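Side-chain contact in protein GH61E (Thielavia terrestris, PDB 3EJA), which probably acts as a copper-dependent lytic polysaccharide monooxygenase of family AA9, oxidatively cleaving glycosidic bonds in crystalline and amorphous polysaccharides: residues 98-103 with 203-208. Residues are numbered along the deposited sequence; the frame is centred on the assembly and turned at random.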
ATOM      1  N   VAL A  98       1.086   1.137   8.208  1.00 11.87           N
ATOM      2  CA  VAL A  98       1.661   0.087   9.057  1.00 12.15           C
ATOM      3  C   VAL A  98       3.097  -0.301   8.690  1.00 12.73           C
ATOM      4  O   VAL A  98       3.771  -0.986   9.472  1.00 12.72           O
ATOM      5  CB  VAL A  98       0.756  -1.194   9.129  1.00 12.45           C
ATOM      6  CG1 VAL A  98      -0.603  -0.852   9.721  1.00 12.02           C
ATOM      7  CG2 VAL A  98       0.613  -1.867   7.764  1.00 11.86           C
ATOM      8  N   TYR A  99       3.557   0.132   7.514  1.00 12.70           N
ATOM      9  CA  TYR A  99       4.897  -0.195   7.027  1.00 13.28           C
ATOM     10  C   TYR A  99       5.350   0.819   5.984  1.00 13.23           C
ATOM     11  O   TYR A  99       4.546   1.269   5.165  1.00 12.61           O
ATOM     12  CB  TYR A  99       4.932  -1.620   6.428  1.00 13.05           C
ATOM     13  CG  TYR A  99       6.267  -1.990   5.821  1.00 13.59           C
ATOM     14  CD1 TYR A  99       6.582  -1.630   4.504  1.00 11.89           C
ATOM     15  CD2 TYR A  99       7.227  -2.685   6.571  1.00 13.28           C
ATOM     16  CE1 TYR A  99       7.808  -1.952   3.944  1.00 13.71           C
ATOM     17  CE2 TYR A  99       8.466  -3.006   6.019  1.00 14.57           C
ATOM     18  CZ  TYR A  99       8.748  -2.636   4.708  1.00 14.47           C
ATOM     19  OH  TYR A  99       9.962  -2.957   4.152  1.00 15.12           O
ATOM     20  N   GLU A 100       6.638   1.163   6.023  1.00 12.97           N
ATOM     21  CA  GLU A 100       7.286   1.891   4.932  1.00 13.75           C
ATOM     22  C   GLU A 100       8.757   1.496   4.907  1.00 13.74           C
ATOM     23  O   GLU A 100       9.334   1.161   5.940  1.00 13.90           O
ATOM     24  CB  GLU A 100       7.135   3.414   5.118  1.00 13.36           C
ATOM     25  CG  GLU A 100       7.966   3.978   6.271  1.00 13.72           C
ATOM     26  CD  GLU A 100       7.747   5.459   6.523  1.00 15.28           C
ATOM     27  OE1 GLU A 100       6.870   6.069   5.881  1.00 16.83           O
ATOM     28  OE2 GLU A 100       8.454   6.011   7.385  1.00 18.40           O
ATOM     29  N   ASP A 101       9.375   1.514   3.749  1.00 14.57           N
ATOM     30  CA  ASP A 101      10.810   1.297   3.745  1.00 15.74           C
ATOM     31  C   ASP A 101      11.531   2.602   3.400  1.00 16.04           C
ATOM     32  O   ASP A 101      10.901   3.592   3.015  1.00 16.23           O
ATOM     33  CB  ASP A 101      11.193   0.130   2.828  1.00 15.56           C
ATOM     34  CG  ASP A 101      10.720   0.321   1.415  1.00 15.92           C
ATOM     35  OD1 ASP A 101      10.306   1.449   1.071  1.00 17.79           O
ATOM     36  OD2 ASP A 101      10.772  -0.651   0.642  1.00 15.23           O
ATOM     37  N   HIS A 102      12.847   2.598   3.562  1.00 16.59           N
ATOM     38  CA  HIS A 102      13.662   3.780   3.317  1.00 17.05           C
ATOM     39  C   HIS A 102      14.844   3.367   2.462  1.00 16.99           C
ATOM     40  O   HIS A 102      15.341   2.248   2.611  1.00 17.44           O
ATOM     41  CB  HIS A 102      14.153   4.378   4.641  1.00 17.67           C
ATOM     42  CG  HIS A 102      13.051   4.682   5.606  1.00 18.93           C
ATOM     43  ND1 HIS A 102      12.940   4.062   6.831  1.00 22.69           N
ATOM     44  CD2 HIS A 102      11.998   5.527   5.516  1.00 20.17           C
ATOM     45  CE1 HIS A 102      11.871   4.519   7.459  1.00 20.74           C
ATOM     46  NE2 HIS A 102      11.281   5.409   6.683  1.00 21.20           N
ATOM     47  N   PRO A 103      15.288   4.257   1.561  1.00 17.24           N
ATOM     48  CA  PRO A 103      16.458   3.980   0.740  1.00 17.59           C
ATOM     49  C   PRO A 103      17.753   4.101   1.550  1.00 18.08           C
ATOM     50  O   PRO A 103      17.755   4.710   2.617  1.00 16.98           O
ATOM     51  CB  PRO A 103      16.406   5.086  -0.315  1.00 17.57           C
ATOM     52  CG  PRO A 103      15.730   6.222   0.382  1.00 17.59           C
ATOM     53  CD  PRO A 103      14.708   5.584   1.269  1.00 17.11           C
ATOM     54  N   PRO A 203       1.194   9.778   6.155  1.00 12.70           N
ATOM     55  CA  PRO A 203       1.377   9.899   7.601  1.00 13.35           C
ATOM     56  C   PRO A 203       2.512   9.011   8.141  1.00 14.01           C
ATOM     57  O   PRO A 203       3.033   8.159   7.418  1.00 13.75           O
ATOM     58  CB  PRO A 203       0.020   9.451   8.155  1.00 13.10           C
ATOM     59  CG  PRO A 203      -0.515   8.503   7.123  1.00 13.06           C
ATOM     60  CD  PRO A 203      -0.040   9.048   5.801  1.00 12.99           C
ATOM     61  N   ALA A 204       2.890   9.231   9.399  1.00 14.64           N
ATOM     62  CA  ALA A 204       3.891   8.400  10.063  1.00 15.15           C
ATOM     63  C   ALA A 204       3.392   6.961  10.211  1.00 15.33           C
ATOM     64  O   ALA A 204       2.189   6.737  10.354  1.00 15.33           O
ATOM     65  CB  ALA A 204       4.223   8.974  11.435  1.00 15.77           C
ATOM     66  N   VAL A 205       4.314   6.003  10.189  1.00 15.62           N
ATOM     67  CA  VAL A 205       3.998   4.599  10.459  1.00 16.42           C
ATOM     68  C   VAL A 205       3.407   4.505  11.860  1.00 17.06           C
ATOM     69  O   VAL A 205       3.972   5.047  12.824  1.00 16.87           O
ATOM     70  CB  VAL A 205       5.254   3.677  10.393  1.00 16.23           C
ATOM     71  CG1 VAL A 205       4.916   2.234  10.797  1.00 16.34           C
ATOM     72  CG2 VAL A 205       5.851   3.682   9.011  1.00 16.41           C
ATOM     73  N   PHE A 206       2.259   3.845  11.962  1.00 17.60           N
ATOM     74  CA  PHE A 206       1.676   3.541  13.255  1.00 19.13           C
ATOM     75  C   PHE A 206       2.469   2.431  13.942  1.00 20.19           C
ATOM     76  O   PHE A 206       2.804   1.431  13.329  1.00 20.39           O
ATOM     77  CB  PHE A 206       0.203   3.123  13.125  1.00 18.53           C
ATOM     78  CG  PHE A 206      -0.391   2.597  14.416  1.00 18.24           C
ATOM     79  CD1 PHE A 206      -0.762   3.474  15.430  1.00 16.64           C
ATOM     80  CD2 PHE A 206      -0.549   1.225  14.623  1.00 17.16           C
ATOM     81  CE1 PHE A 206      -1.295   2.989  16.637  1.00 18.47           C
ATOM     82  CE2 PHE A 206      -1.084   0.735  15.823  1.00 17.80           C
ATOM     83  CZ  PHE A 206      -1.456   1.619  16.828  1.00 17.27           C
ATOM     84  N   SER A 207       2.753   2.618  15.222  1.00 22.07           N
ATOM     85  CA  SER A 207       3.376   1.583  16.035  1.00 23.92           C
ATOM     86  C   SER A 207       2.697   1.486  17.396  1.00 24.61           C
ATOM     87  O   SER A 207       2.205   2.482  17.947  1.00 24.99           O
ATOM     88  CB  SER A 207       4.873   1.857  16.219  1.00 23.97           C
ATOM     89  OG  SER A 207       5.062   3.135  16.799  1.00 26.33           O
ATOM     90  N   CYS A 208       2.676   0.272  17.928  1.00 25.62           N
ATOM     91  CA  CYS A 208       2.102  -0.002  19.239  1.00 26.18           C
ATOM     92  C   CYS A 208       3.065   0.396  20.355  1.00 27.30           C
ATOM     93  O   CYS A 208       2.629   0.808  21.431  1.00 28.03           O
ATOM     94  CB  CYS A 208       1.744  -1.484  19.345  1.00 25.50           C
ATOM     95  SG  CYS A 208       0.467  -1.998  18.173  1.00 22.41           S
ATOM     96  OXT CYS A 208       4.291   0.309  20.203  1.00 27.75           O
TER
HETATM   97  O   HOH W   1       3.003  -0.964  12.280  1.00 30.02           O
HETATM   98  O   HOH W   2       6.822   6.869   9.882  1.00 23.37           O
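Val205 and Glu100 illustrate how a C-terminal tail can be held against a sheet edge with few direct contacts, the rest being made through neighbours and water. Within 203-208, Pro203 comes first and gives its carbonyl oxygen to Lys97 NZ, the same ammonium that forms a salt bridge with Glu100 OE1, so one lysine ties both segments. At Val205 the two methyls divide the work. Val205 CG2, anti to the carbonyl carbon, packs where the stem of the glutamate meets its carboxylate, 3.5 Å from Glu100 CG and similarly near CD. Val205 CG1 turns instead to the strand backbone and lies 3.7 Å from Val98 O. The CB bond of Glu100 already points toward the valine, and chi1 of 71° places CG between the backbone N and the carbonyl carbon, with the chain extended beyond. Glu100 OE2 takes a hydrogen bond of 3.0 Å from His102 NE2, arriving 49° out of the carboxylate plane, and a water links OE2 to Val205 N. The strand, 96-100, is an outermost one of the five-stranded sheet in this beta sandwich of fibronectin type III fold; a classic beta bulge sets two residues, Val98 and Tyr99, against the single Phe74 of strand 72-78. Farther on, Phe206 is joined to Lys97 by backbone hydrogen bonding, and a second water donates to both Val98 O (2.9 Å) and Phe206 O (2.6 Å). The last residue, Cys208, is held by its disulfide to Cys126.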